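Local coordinates for protein Poly(A) ribonuclease POP2 (Saccharomyces cerevisiae, PDB 1UOC) that degrades RNA from the 3' end with a preference for poly(A), as a nuclease subunit of the CCR4-NOT mRNA deadenylase complex, at residues Y198-V203 / L256-L261; N39-S44 / D154-I159; D18-N23 / E129-L134. One frame throughout, in Å; residues are numbered along the deposited sequence.

Interaction 1: residues Y198-V203 / L256-L261; sequences YDLNLV and LSFCQL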
ATOM      1  N   TYR A 198      10.019   0.506   0.658  1.00 32.92           N
ATOM      2  CA  TYR A 198      10.349   0.100  -0.700  1.00 35.03           C
ATOM      3  C   TYR A 198       9.177   0.219  -1.658  1.00 34.31           C
ATOM      4  O   TYR A 198       8.027  -0.002  -1.291  1.00 34.37           O
ATOM      5  CB  TYR A 198      10.826  -1.351  -0.741  1.00 34.62           C
ATOM      6  CG  TYR A 198      12.148  -1.594  -0.065  1.00 36.49           C
ATOM      7  CD1 TYR A 198      12.232  -1.728   1.319  1.00 35.51           C
ATOM      8  CD2 TYR A 198      13.326  -1.672  -0.812  1.00 35.21           C
ATOM      9  CE1 TYR A 198      13.468  -1.934   1.948  1.00 38.55           C
ATOM     10  CE2 TYR A 198      14.559  -1.875  -0.197  1.00 36.10           C
ATOM     11  CZ  TYR A 198      14.626  -2.005   1.181  1.00 38.26           C
ATOM     12  OH  TYR A 198      15.848  -2.199   1.784  1.00 39.61           O
ATOM     13  N   ASP A 199       9.483   0.594  -2.891  1.00 32.61           N
ATOM     14  CA  ASP A 199       8.467   0.665  -3.925  1.00 35.10           C
ATOM     15  C   ASP A 199       8.745  -0.611  -4.721  1.00 36.46           C
ATOM     16  O   ASP A 199       9.709  -0.678  -5.492  1.00 35.74           O
ATOM     17  CB  ASP A 199       8.665   1.874  -4.834  1.00 36.23           C
ATOM     18  CG  ASP A 199       7.545   2.014  -5.836  1.00 39.36           C
ATOM     19  OD1 ASP A 199       7.044   0.968  -6.305  1.00 40.51           O
ATOM     20  OD2 ASP A 199       7.167   3.160  -6.162  1.00 41.81           O
ATOM     21  N   LEU A 200       7.923  -1.633  -4.506  1.00 35.56           N
ATOM     22  CA  LEU A 200       8.101  -2.907  -5.181  1.00 35.37           C
ATOM     23  C   LEU A 200       8.071  -2.748  -6.698  1.00 35.80           C
ATOM     24  O   LEU A 200       8.774  -3.454  -7.414  1.00 34.94           O
ATOM     25  CB  LEU A 200       7.018  -3.892  -4.727  1.00 35.50           C
ATOM     26  CG  LEU A 200       7.042  -5.287  -5.350  1.00 32.13           C
ATOM     27  CD1 LEU A 200       8.428  -5.873  -5.246  1.00 29.04           C
ATOM     28  CD2 LEU A 200       6.028  -6.158  -4.644  1.00 33.26           C
ATOM     29  N   ASN A 201       7.255  -1.821  -7.179  1.00 37.57           N
ATOM     30  CA  ASN A 201       7.139  -1.564  -8.607  1.00 41.51           C
ATOM     31  C   ASN A 201       8.511  -1.160  -9.157  1.00 43.17           C
ATOM     32  O   ASN A 201       8.961  -1.629 -10.204  1.00 43.21           O
ATOM     33  CB  ASN A 201       6.111  -0.447  -8.827  1.00 43.79           C
ATOM     34  CG  ASN A 201       6.053   0.018 -10.265  1.00 46.69           C
ATOM     35  OD1 ASN A 201       6.986   0.645 -10.762  1.00 50.14           O
ATOM     36  ND2 ASN A 201       4.960  -0.297 -10.948  1.00 49.09           N
ATOM     37  N   LEU A 202       9.182  -0.283  -8.430  1.00 44.27           N
ATOM     38  CA  LEU A 202      10.496   0.173  -8.830  1.00 43.77           C
ATOM     39  C   LEU A 202      11.541  -0.952  -8.744  1.00 43.79           C
ATOM     40  O   LEU A 202      12.343  -1.124  -9.660  1.00 45.59           O
ATOM     41  CB  LEU A 202      10.877   1.376  -7.966  1.00 43.12           C
ATOM     42  CG  LEU A 202      12.229   2.039  -8.171  1.00 47.41           C
ATOM     43  CD1 LEU A 202      13.253   1.296  -7.356  1.00 47.99           C
ATOM     44  CD2 LEU A 202      12.599   2.070  -9.649  1.00 47.47           C
ATOM     45  N   VAL A 203      11.534  -1.728  -7.665  1.00 42.38           N
ATOM     46  CA  VAL A 203      12.494  -2.816  -7.531  1.00 42.73           C
ATOM     47  C   VAL A 203      12.345  -3.800  -8.697  1.00 45.34           C
ATOM     48  O   VAL A 203      13.340  -4.280  -9.254  1.00 45.51           O
ATOM     49  CB  VAL A 203      12.296  -3.597  -6.202  1.00 41.89           C
ATOM     50  CG1 VAL A 203      13.236  -4.797  -6.150  1.00 39.02           C
ATOM     51  CG2 VAL A 203      12.560  -2.695  -5.014  1.00 42.77           C
ATOM     52  N   LEU A 256       3.094 -10.401  -0.372  1.00 31.21           N
ATOM     53  CA  LEU A 256       3.434 -11.785  -0.713  1.00 31.64           C
ATOM     54  C   LEU A 256       4.505 -11.763  -1.792  1.00 31.44           C
ATOM     55  O   LEU A 256       5.500 -12.484  -1.729  1.00 31.03           O
ATOM     56  CB  LEU A 256       2.188 -12.498  -1.255  1.00 31.78           C
ATOM     57  CG  LEU A 256       1.479 -13.621  -0.499  1.00 33.89           C
ATOM     58  CD1 LEU A 256       1.814 -13.590   0.978  1.00 32.32           C
ATOM     59  CD2 LEU A 256      -0.028 -13.484  -0.753  1.00 28.26           C
ATOM     60  N   SER A 257       4.280 -10.917  -2.790  1.00 31.91           N
ATOM     61  CA  SER A 257       5.206 -10.782  -3.897  1.00 32.75           C
ATOM     62  C   SER A 257       6.546 -10.226  -3.438  1.00 33.30           C
ATOM     63  O   SER A 257       7.591 -10.729  -3.833  1.00 34.33           O
ATOM     64  CB  SER A 257       4.599  -9.889  -4.988  1.00 32.50           C
ATOM     65  OG  SER A 257       3.462 -10.513  -5.567  1.00 32.21           O
ATOM     66  N   PHE A 258       6.522  -9.198  -2.597  1.00 34.00           N
ATOM     67  CA  PHE A 258       7.770  -8.621  -2.113  1.00 34.74           C
ATOM     68  C   PHE A 258       8.622  -9.656  -1.389  1.00 35.21           C
ATOM     69  O   PHE A 258       9.802  -9.822  -1.680  1.00 34.55           O
ATOM     70  CB  PHE A 258       7.507  -7.464  -1.142  1.00 32.81           C
ATOM     71  CG  PHE A 258       8.753  -6.865  -0.593  1.00 31.09           C
ATOM     72  CD1 PHE A 258       9.491  -5.955  -1.346  1.00 33.80           C
ATOM     73  CD2 PHE A 258       9.246  -7.271   0.644  1.00 31.82           C
ATOM     74  CE1 PHE A 258      10.713  -5.461  -0.875  1.00 32.39           C
ATOM     75  CE2 PHE A 258      10.462  -6.788   1.124  1.00 33.84           C
ATOM     76  CZ  PHE A 258      11.200  -5.878   0.359  1.00 33.24           C
ATOM     77  N   CYS A 259       8.021 -10.334  -0.421  1.00 35.01           N
ATOM     78  CA  CYS A 259       8.746 -11.315   0.356  1.00 36.90           C
ATOM     79  C   CYS A 259       9.226 -12.531  -0.450  1.00 38.64           C
ATOM     80  O   CYS A 259      10.285 -13.086  -0.160  1.00 36.33           O
ATOM     81  CB  CYS A 259       7.887 -11.745   1.548  1.00 34.73           C
ATOM     82  SG  CYS A 259       7.615 -10.411   2.739  1.00 35.81           S
ATOM     83  N   GLN A 260       8.458 -12.939  -1.454  1.00 39.96           N
ATOM     84  CA  GLN A 260       8.847 -14.078  -2.273  1.00 42.01           C
ATOM     85  C   GLN A 260       9.940 -13.662  -3.252  1.00 43.80           C
ATOM     86  O   GLN A 260      10.957 -14.350  -3.390  1.00 42.41           O
ATOM     87  CB  GLN A 260       7.648 -14.623  -3.041  1.00 43.43           C
ATOM     88  CG  GLN A 260       7.968 -15.888  -3.808  1.00 49.08           C
ATOM     89  CD  GLN A 260       8.065 -17.108  -2.904  1.00 53.43           C
ATOM     90  OE1 GLN A 260       8.523 -17.023  -1.760  1.00 56.00           O
ATOM     91  NE2 GLN A 260       7.641 -18.257  -3.420  1.00 55.45           N
ATOM     92  N   LEU A 261       9.727 -12.539  -3.936  1.00 43.83           N
ATOM     93  CA  LEU A 261      10.723 -12.047  -4.881  1.00 46.91           C
ATOM     94  C   LEU A 261      12.039 -11.856  -4.134  1.00 48.89           C
ATOM     95  O   LEU A 261      13.108 -12.212  -4.625  1.00 49.51           O
ATOM     96  CB  LEU A 261      10.283 -10.710  -5.494  1.00 44.82           C
ATOM     97  CG  LEU A 261      11.216 -10.082  -6.544  1.00 44.56           C
ATOM     98  CD1 LEU A 261      11.376 -11.028  -7.732  1.00 41.73           C
ATOM     99  CD2 LEU A 261      10.645  -8.746  -7.010  1.00 41.05           C
TER
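Leu-200 is the bump of this contact. Its forked end fits into the hollow on helix 247-264 between Ser-257, Phe-258 and Leu-261. Leu-200 CD2 reaches the helix backbone and lies 3.7 Å from Phe-258 N. It also touches Ser-257 CB and Phe-258 CB, so it fills the dip between these neighbouring side chains. Leu-200 CD1 points one helical turn further on and meets Leu-261 CD2 at 4.0 Å. At the edge of the Phe-258 ring, Leu-200 CD1 lies 4.0 Å from Phe-258 CD1. With CG anti to the backbone N (chi1 179°), the leucine reaches out from its own helix start into this hollow.

Phe-258 is the answering bump. Its ring touches both Leu-200 and Tyr-198, and Phe-258 CE1 comes to 4.1 Å from Tyr-198 CB. The rings of Tyr-198 and Phe-258 are inclined at 43°, with centroids 5.7 Å apart. The side chains that meet across the contact do so through carbon atoms. Ser-257 meets Leu-200 through CB, while its OG bonds Leu-253 O one turn back in the helix.

Asp-199, the N-cap of helix 200-207, caps the helix start that carries Leu-200. Asp-199 OD1 accepts from Leu-202 N at 3.3 Å, from above the carboxylate plane, and weakly from Asn-201 N. The same carboxylate also takes the N-H groups of His-162 and Ala-163, which ties the cap to the loop after strand 157-160. In this DEDD nuclease fold, Tyr-198 belongs to strand 197-199, an outermost strand of the sheet. Helix 247-264 packs against that sheet edge and the start of helix 200-207, with Phe-258 also touching Ile-159 of strand 157-160 and Ser-257 meeting helix 229-235.

Interaction 2: residues N39-S44 / D154-I159; sequences NHVSIS and DSVTWI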
ATOM      1  N   ASN A  39       6.743  -7.014  11.223  1.00 28.64           N
ATOM      2  CA  ASN A  39       7.184  -5.648  10.968  1.00 29.21           C
ATOM      3  C   ASN A  39       7.268  -5.167   9.526  1.00 29.56           C
ATOM      4  O   ASN A  39       7.804  -4.086   9.269  1.00 30.84           O
ATOM      5  CB  ASN A  39       8.521  -5.379  11.697  1.00 28.51           C
ATOM      6  CG  ASN A  39       9.660  -6.318  11.254  1.00 30.50           C
ATOM      7  OD1 ASN A  39       9.594  -6.950  10.198  1.00 29.62           O
ATOM      8  ND2 ASN A  39      10.720  -6.392  12.065  1.00 30.05           N
ATOM      9  N   HIS A  40       6.763  -5.960   8.587  1.00 30.23           N
ATOM     10  CA  HIS A  40       6.731  -5.554   7.177  1.00 30.26           C
ATOM     11  C   HIS A  40       5.260  -5.230   6.886  1.00 30.32           C
ATOM     12  O   HIS A  40       4.377  -6.061   7.091  1.00 29.56           O
ATOM     13  CB  HIS A  40       7.234  -6.676   6.257  1.00 30.41           C
ATOM     14  CG  HIS A  40       8.728  -6.748   6.149  1.00 32.14           C
ATOM     15  ND1 HIS A  40       9.551  -6.910   7.247  1.00 30.67           N
ATOM     16  CD2 HIS A  40       9.549  -6.652   5.075  1.00 30.56           C
ATOM     17  CE1 HIS A  40      10.813  -6.905   6.850  1.00 33.72           C
ATOM     18  NE2 HIS A  40      10.841  -6.749   5.539  1.00 32.48           N
ATOM     19  N   VAL A  41       5.010  -4.012   6.422  1.00 29.71           N
ATOM     20  CA  VAL A  41       3.659  -3.536   6.145  1.00 29.26           C
ATOM     21  C   VAL A  41       3.492  -3.069   4.697  1.00 29.34           C
ATOM     22  O   VAL A  41       4.242  -2.209   4.225  1.00 28.98           O
ATOM     23  CB  VAL A  41       3.323  -2.318   7.037  1.00 29.39           C
ATOM     24  CG1 VAL A  41       1.819  -2.035   7.026  1.00 28.45           C
ATOM     25  CG2 VAL A  41       3.824  -2.568   8.444  1.00 35.42           C
ATOM     26  N   SER A  42       2.506  -3.620   3.999  1.00 27.28           N
ATOM     27  CA  SER A  42       2.239  -3.207   2.621  1.00 28.39           C
ATOM     28  C   SER A  42       0.973  -2.358   2.656  1.00 26.82           C
ATOM     29  O   SER A  42       0.120  -2.536   3.531  1.00 27.97           O
ATOM     30  CB  SER A  42       2.003  -4.415   1.732  1.00 26.55           C
ATOM     31  OG  SER A  42       0.868  -5.121   2.193  1.00 27.04           O
ATOM     32  N   ILE A  43       0.861  -1.431   1.717  1.00 26.27           N
ATOM     33  CA  ILE A  43      -0.306  -0.570   1.650  1.00 28.03           C
ATOM     34  C   ILE A  43      -0.829  -0.416   0.227  1.00 29.12           C
ATOM     35  O   ILE A  43      -0.067  -0.385  -0.736  1.00 31.09           O
ATOM     36  CB  ILE A  43      -0.006   0.833   2.223  1.00 29.83           C
ATOM     37  CG1 ILE A  43      -1.236   1.732   2.058  1.00 28.96           C
ATOM     38  CG2 ILE A  43       1.226   1.432   1.536  1.00 26.23           C
ATOM     39  CD1 ILE A  43      -1.023   3.143   2.525  1.00 32.84           C
ATOM     40  N   SER A  44      -2.144  -0.319   0.110  1.00 31.37           N
ATOM     41  CA  SER A  44      -2.795  -0.140  -1.176  1.00 32.10           C
ATOM     42  C   SER A  44      -3.965   0.813  -0.956  1.00 33.89           C
ATOM     43  O   SER A  44      -4.504   0.916   0.153  1.00 30.90           O
ATOM     44  CB  SER A  44      -3.294  -1.471  -1.723  1.00 33.17           C
ATOM     45  OG  SER A  44      -3.685  -1.304  -3.072  1.00 40.05           O
ATOM     46  N   ASP A 154      12.272   2.903  12.056  1.00 39.51           N
ATOM     47  CA  ASP A 154      13.016   2.161  11.051  1.00 39.54           C
ATOM     48  C   ASP A 154      13.046   0.639  11.230  1.00 39.31           C
ATOM     49  O   ASP A 154      13.583  -0.072  10.379  1.00 38.89           O
ATOM     50  CB  ASP A 154      14.441   2.720  10.936  1.00 43.13           C
ATOM     51  CG  ASP A 154      15.339   2.312  12.090  1.00 45.34           C
ATOM     52  OD1 ASP A 154      14.919   2.392  13.262  1.00 47.66           O
ATOM     53  OD2 ASP A 154      16.491   1.919  11.814  1.00 50.20           O
ATOM     54  N   SER A 155      12.475   0.123  12.315  1.00 35.97           N
ATOM     55  CA  SER A 155      12.459  -1.331  12.471  1.00 35.98           C
ATOM     56  C   SER A 155      11.248  -1.877  11.711  1.00 33.62           C
ATOM     57  O   SER A 155      11.043  -3.084  11.627  1.00 32.50           O
ATOM     58  CB  SER A 155      12.404  -1.745  13.953  1.00 34.32           C
ATOM     59  OG  SER A 155      11.223  -1.301  14.590  1.00 39.06           O
ATOM     60  N   VAL A 156      10.457  -0.958  11.163  1.00 32.27           N
ATOM     61  CA  VAL A 156       9.275  -1.283  10.379  1.00 30.78           C
ATOM     62  C   VAL A 156       9.591  -0.930   8.923  1.00 31.42           C
ATOM     63  O   VAL A 156      10.023   0.183   8.612  1.00 32.02           O
ATOM     64  CB  VAL A 156       8.035  -0.473  10.850  1.00 30.04           C
ATOM     65  CG1 VAL A 156       6.873  -0.678   9.881  1.00 30.83           C
ATOM     66  CG2 VAL A 156       7.620  -0.914  12.237  1.00 26.80           C
ATOM     67  N   THR A 157       9.359  -1.891   8.039  1.00 31.27           N
ATOM     68  CA  THR A 157       9.619  -1.730   6.614  1.00 29.75           C
ATOM     69  C   THR A 157       8.306  -1.590   5.847  1.00 29.38           C
ATOM     70  O   THR A 157       7.469  -2.492   5.865  1.00 31.13           O
ATOM     71  CB  THR A 157      10.385  -2.956   6.075  1.00 30.81           C
ATOM     72  OG1 THR A 157      11.630  -3.080   6.771  1.00 32.91           O
ATOM     73  CG2 THR A 157      10.647  -2.829   4.588  1.00 32.07           C
ATOM     74  N   TRP A 158       8.112  -0.461   5.178  1.00 27.92           N
ATOM     75  CA  TRP A 158       6.888  -0.264   4.402  1.00 26.48           C
ATOM     76  C   TRP A 158       7.089  -0.717   2.971  1.00 27.00           C
ATOM     77  O   TRP A 158       8.144  -0.497   2.386  1.00 28.80           O
ATOM     78  CB  TRP A 158       6.452   1.203   4.409  1.00 24.23           C
ATOM     79  CG  TRP A 158       5.750   1.633   5.672  1.00 24.19           C
ATOM     80  CD1 TRP A 158       6.324   2.069   6.830  1.00 24.07           C
ATOM     81  CD2 TRP A 158       4.337   1.697   5.880  1.00 24.73           C
ATOM     82  NE1 TRP A 158       5.356   2.409   7.747  1.00 25.56           N
ATOM     83  CE2 TRP A 158       4.126   2.188   7.188  1.00 25.84           C
ATOM     84  CE3 TRP A 158       3.225   1.386   5.084  1.00 28.10           C
ATOM     85  CZ2 TRP A 158       2.844   2.374   7.724  1.00 27.59           C
ATOM     86  CZ3 TRP A 158       1.937   1.569   5.619  1.00 27.57           C
ATOM     87  CH2 TRP A 158       1.762   2.058   6.926  1.00 27.98           C
ATOM     88  N   ILE A 159       6.067  -1.354   2.415  1.00 28.84           N
ATOM     89  CA  ILE A 159       6.093  -1.871   1.045  1.00 27.60           C
ATOM     90  C   ILE A 159       4.981  -1.186   0.265  1.00 26.69           C
ATOM     91  O   ILE A 159       3.834  -1.153   0.715  1.00 27.76           O
ATOM     92  CB  ILE A 159       5.848  -3.398   1.018  1.00 28.66           C
ATOM     93  CG1 ILE A 159       6.876  -4.104   1.903  1.00 26.85           C
ATOM     94  CG2 ILE A 159       5.914  -3.924  -0.422  1.00 26.10           C
ATOM     95  CD1 ILE A 159       8.316  -3.918   1.444  1.00 32.89           C
TER
HETATM   96  O   HOH W   1      11.221  -4.387   9.212  1.00 43.52           O
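His-40 and Thr-157 lie side by side on one face of the sheet, with Thr-157 CB over the centre of the His-40 imidazole, 3.9 Å from its centroid, in a CH-pi contact. Val-41 and Trp-158 pair on the other face. Val-41 CG1, anti to the backbone N (chi1 -165°), is led over the six-membered ring, while CG2 goes to Val-156 CG1. Ile-43 CB meets the indole edge at Trp-158 CZ3 (4.0 Å).

Four backbone bonds hold this register. Thr-157 N gives to Asn-39 O, Val-41 N to Thr-157 O, Ile-159 N to Val-41 O (2.7 Å) and Ile-43 N to Ile-159 O. This is a parallel ladder in the central sheet of the DEDD nuclease fold. Strand 40-48 carries Ser-44 and Glu-46, predicted metal ligands.

Further out, His-40 ND1 donates to Asn-39 OD1 at 3.0 Å, with the oxygen in the ring plane. Replacing His-40 by alanine removes the ring, which would probably open a gap beside Thr-157 and leave Asn-39 OD1 without the N-H that steadies its amide. A water donates to Ser-155 O at 2.7 Å and also bonds Thr-157 OG1. Asn-39 and His-40 form a classic beta bulge opposite Ser-86. Trp-158 NE1 is held by Leu-150 O, and Ser-42 OG by Ser-251 O.

Interaction 3: residues D18-N23 / E129-L134; sequences DVWKSN and EKHENL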
ATOM      1  N   ASP A  18     -12.426  -7.178   6.868  1.00 33.37           N
ATOM      2  CA  ASP A  18     -13.027  -5.908   6.512  1.00 35.19           C
ATOM      3  C   ASP A  18     -13.146  -5.087   7.781  1.00 33.63           C
ATOM      4  O   ASP A  18     -13.487  -5.616   8.846  1.00 34.35           O
ATOM      5  CB  ASP A  18     -14.416  -6.111   5.911  1.00 38.48           C
ATOM      6  CG  ASP A  18     -14.401  -6.098   4.401  1.00 44.88           C
ATOM      7  OD1 ASP A  18     -14.080  -5.042   3.811  1.00 47.30           O
ATOM      8  OD2 ASP A  18     -14.709  -7.147   3.800  1.00 51.01           O
ATOM      9  N   VAL A  19     -12.842  -3.802   7.671  1.00 30.83           N
ATOM     10  CA  VAL A  19     -12.926  -2.911   8.812  1.00 30.19           C
ATOM     11  C   VAL A  19     -13.881  -1.769   8.475  1.00 32.49           C
ATOM     12  O   VAL A  19     -13.826  -1.197   7.381  1.00 31.46           O
ATOM     13  CB  VAL A  19     -11.534  -2.329   9.181  1.00 28.00           C
ATOM     14  CG1 VAL A  19     -11.601  -1.622  10.529  1.00 24.92           C
ATOM     15  CG2 VAL A  19     -10.489  -3.443   9.223  1.00 28.36           C
ATOM     16  N   TRP A  20     -14.772  -1.477   9.420  1.00 34.08           N
ATOM     17  CA  TRP A  20     -15.751  -0.408   9.301  1.00 34.77           C
ATOM     18  C   TRP A  20     -15.619   0.373  10.595  1.00 36.52           C
ATOM     19  O   TRP A  20     -14.707   0.109  11.368  1.00 37.11           O
ATOM     20  CB  TRP A  20     -17.172  -0.976   9.144  1.00 33.54           C
ATOM     21  CG  TRP A  20     -17.292  -1.889   7.964  1.00 30.30           C
ATOM     22  CD1 TRP A  20     -17.018  -3.228   7.936  1.00 29.75           C
ATOM     23  CD2 TRP A  20     -17.599  -1.517   6.615  1.00 27.72           C
ATOM     24  NE1 TRP A  20     -17.130  -3.710   6.657  1.00 28.01           N
ATOM     25  CE2 TRP A  20     -17.484  -2.683   5.825  1.00 28.25           C
ATOM     26  CE3 TRP A  20     -17.954  -0.317   5.999  1.00 29.18           C
ATOM     27  CZ2 TRP A  20     -17.712  -2.684   4.450  1.00 26.84           C
ATOM     28  CZ3 TRP A  20     -18.184  -0.311   4.626  1.00 30.10           C
ATOM     29  CH2 TRP A  20     -18.060  -1.491   3.866  1.00 30.64           C
ATOM     30  N   LYS A  21     -16.506   1.333  10.833  1.00 39.50           N
ATOM     31  CA  LYS A  21     -16.433   2.132  12.050  1.00 41.69           C
ATOM     32  C   LYS A  21     -16.593   1.267  13.305  1.00 42.00           C
ATOM     33  O   LYS A  21     -15.982   1.540  14.338  1.00 42.04           O
ATOM     34  CB  LYS A  21     -17.509   3.227  12.027  1.00 45.56           C
ATOM     35  CG  LYS A  21     -17.419   4.235  13.174  1.00 51.80           C
ATOM     36  CD  LYS A  21     -18.486   5.335  13.042  1.00 55.45           C
ATOM     37  CE  LYS A  21     -18.459   6.308  14.236  1.00 57.92           C
ATOM     38  NZ  LYS A  21     -17.206   7.132  14.304  1.00 55.86           N
ATOM     39  N   SER A  22     -17.402   0.216  13.203  1.00 42.08           N
ATOM     40  CA  SER A  22     -17.654  -0.676  14.335  1.00 42.58           C
ATOM     41  C   SER A  22     -16.433  -1.427  14.886  1.00 41.45           C
ATOM     42  O   SER A  22     -16.303  -1.559  16.096  1.00 42.30           O
ATOM     43  CB  SER A  22     -18.749  -1.690  13.981  1.00 41.35           C
ATOM     44  OG  SER A  22     -18.371  -2.487  12.870  1.00 45.71           O
ATOM     45  N   ASN A  23     -15.544  -1.916  14.021  1.00 38.65           N
ATOM     46  CA  ASN A  23     -14.374  -2.653  14.505  1.00 37.03           C
ATOM     47  C   ASN A  23     -13.032  -1.960  14.271  1.00 36.81           C
ATOM     48  O   ASN A  23     -11.979  -2.575  14.414  1.00 36.90           O
ATOM     49  CB  ASN A  23     -14.351  -4.058  13.897  1.00 35.31           C
ATOM     50  CG  ASN A  23     -14.303  -4.038  12.386  1.00 37.15           C
ATOM     51  OD1 ASN A  23     -14.725  -3.068  11.760  1.00 34.45           O
ATOM     52  ND2 ASN A  23     -13.802  -5.123  11.790  1.00 33.59           N
ATOM     53  N   GLU A 129     -23.835   1.878   0.121  1.00 47.46           N
ATOM     54  CA  GLU A 129     -24.685   2.069   1.288  1.00 48.02           C
ATOM     55  C   GLU A 129     -23.964   1.721   2.590  1.00 46.31           C
ATOM     56  O   GLU A 129     -24.217   2.320   3.634  1.00 45.77           O
ATOM     57  CB  GLU A 129     -25.965   1.248   1.165  1.00 50.18           C
ATOM     58  CG  GLU A 129     -27.002   1.660   2.195  1.00 55.87           C
ATOM     59  CD  GLU A 129     -28.374   1.085   1.929  1.00 57.93           C
ATOM     60  OE1 GLU A 129     -29.361   1.741   2.322  1.00 59.36           O
ATOM     61  OE2 GLU A 129     -28.468  -0.017   1.340  1.00 60.17           O
ATOM     62  N   LYS A 130     -23.073   0.742   2.526  1.00 45.03           N
ATOM     63  CA  LYS A 130     -22.310   0.346   3.696  1.00 43.76           C
ATOM     64  C   LYS A 130     -21.310   1.448   4.038  1.00 42.38           C
ATOM     65  O   LYS A 130     -21.024   1.697   5.206  1.00 41.97           O
ATOM     66  CB  LYS A 130     -21.561  -0.963   3.422  1.00 45.17           C
ATOM     67  CG  LYS A 130     -22.450  -2.185   3.264  1.00 43.27           C
ATOM     68  CD  LYS A 130     -21.585  -3.419   3.096  1.00 44.44           C
ATOM     69  CE  LYS A 130     -22.410  -4.698   3.095  1.00 44.24           C
ATOM     70  NZ  LYS A 130     -21.565  -5.876   2.730  1.00 46.17           N
ATOM     71  N   HIS A 131     -20.787   2.112   3.010  1.00 40.57           N
ATOM     72  CA  HIS A 131     -19.808   3.179   3.201  1.00 40.99           C
ATOM     73  C   HIS A 131     -20.435   4.416   3.811  1.00 42.96           C
ATOM     74  O   HIS A 131     -19.820   5.114   4.622  1.00 40.69           O
ATOM     75  CB  HIS A 131     -19.145   3.523   1.868  1.00 37.90           C
ATOM     76  CG  HIS A 131     -18.057   2.571   1.477  1.00 36.69           C
ATOM     77  ND1 HIS A 131     -16.750   2.725   1.891  1.00 33.87           N
ATOM     78  CD2 HIS A 131     -18.088   1.425   0.756  1.00 36.77           C
ATOM     79  CE1 HIS A 131     -16.027   1.716   1.444  1.00 35.70           C
ATOM     80  NE2 HIS A 131     -16.814   0.910   0.753  1.00 36.91           N
ATOM     81  N   GLU A 132     -21.673   4.677   3.410  1.00 45.61           N
ATOM     82  CA  GLU A 132     -22.421   5.818   3.902  1.00 48.30           C
ATOM     83  C   GLU A 132     -22.797   5.656   5.373  1.00 46.40           C
ATOM     84  O   GLU A 132     -22.700   6.602   6.148  1.00 46.91           O
ATOM     85  CB  GLU A 132     -23.695   6.007   3.061  1.00 51.38           C
ATOM     86  CG  GLU A 132     -24.777   6.831   3.752  1.00 55.37           C
ATOM     87  CD  GLU A 132     -26.077   6.899   2.963  1.00 57.97           C
ATOM     88  OE1 GLU A 132     -26.545   5.848   2.472  1.00 58.39           O
ATOM     89  OE2 GLU A 132     -26.642   8.011   2.848  1.00 61.52           O
ATOM     90  N   ASN A 133     -23.211   4.460   5.762  1.00 45.87           N
ATOM     91  CA  ASN A 133     -23.638   4.250   7.141  1.00 47.02           C
ATOM     92  C   ASN A 133     -22.631   3.640   8.104  1.00 46.47           C
ATOM     93  O   ASN A 133     -22.801   3.754   9.316  1.00 47.29           O
ATOM     94  CB  ASN A 133     -24.915   3.405   7.170  1.00 48.47           C
ATOM     95  CG  ASN A 133     -26.032   4.012   6.353  1.00 50.18           C
ATOM     96  OD1 ASN A 133     -26.293   5.217   6.425  1.00 51.28           O
ATOM     97  ND2 ASN A 133     -26.712   3.176   5.574  1.00 52.41           N
ATOM     98  N   LEU A 134     -21.595   2.988   7.594  1.00 43.60           N
ATOM     99  CA  LEU A 134     -20.622   2.380   8.492  1.00 41.63           C
ATOM    100  C   LEU A 134     -19.184   2.729   8.150  1.00 40.62           C
ATOM    101  O   LEU A 134     -18.262   2.288   8.824  1.00 39.72           O
ATOM    102  CB  LEU A 134     -20.803   0.865   8.490  1.00 42.94           C
ATOM    103  CG  LEU A 134     -22.209   0.396   8.877  1.00 43.96           C
ATOM    104  CD1 LEU A 134     -22.257  -1.102   8.878  1.00 45.35           C
ATOM    105  CD2 LEU A 134     -22.587   0.933  10.246  1.00 46.21           C
TER
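Trp-20 brings the outer rim of its six-membered ring up to Lys-130, His-131 and Leu-134 of helix 128-134. Trp-20 CH2 meets Lys-130 CB at 3.6 Å. The lysine methylenes continue past this corner of the ring, and Lys-130 CD lies 4.1 Å from Trp-20 CH2. The ammonium group of Lys-130 lies beyond the ring, and its methylenes do the touching. Leu-134 CB adds to this, 4.0 Å from Trp-20 CE3. The rim also meets the helix backbone, with Trp-20 CZ3 at 3.5 Å from Lys-130 O. With chi1 at -57°, Trp-20 CG lies anti to the carbonyl carbon, and the indole is directed at the helix.

The aromatic pair is T-shaped. The indole edge points to the face of the His-131 imidazole, with Trp-20 CZ3 above its centre. The ring planes of Trp-20 and His-131 stand at 64°, with centroids 5.2 Å apart. His-131 is fixed in turn by its ND1, which bonds Phe-104 O.

One hydrogen bond joins the segments. Lys-21 N donates to Leu-134 O at 2.8 Å, nearly straight at 163°. Leu-134 O also lies near the indole plane at its edge, and 3.5 Å from Trp-20 CB.

Bonds inside 18-23 shape the turn that presents Trp-20. Asn-23 OD1 accepts from Trp-20 N at 2.8 Å, and Asn-23 ND2 donates to a lone pair of Asp-18 O. The amide thus closes the turn after edge strand 17-19.

The chemistry is that of a surface seam between this strand end and the helix. Methylenes and an aromatic edge make up most of the seam, one backbone bond crosses it, and the lysine charge stays outside it.

From the N terminus, residues 18-23 leave edge strand 17-19 and come first in interaction 3. Residues 39-44 of the central strand 40-48 follow. Interaction 3 closes at 129-134, and interaction 2 closes later at 154-159. Their segments alternate, so these two long loops cross, though their nearest atoms stay about 12 Å apart. Interaction 1 opens only after both, at 198-203, and closes at 256-261 on helix 247-264. It touches interaction 2: Tyr-198 N probably bonds Trp-158 O, and Tyr-198 CD1 packs on Thr-157 CG2. Interactions 1 and 3 lie on opposite sides of the chain's centre. All three contacts reach the same sheet, from one outermost strand to the other.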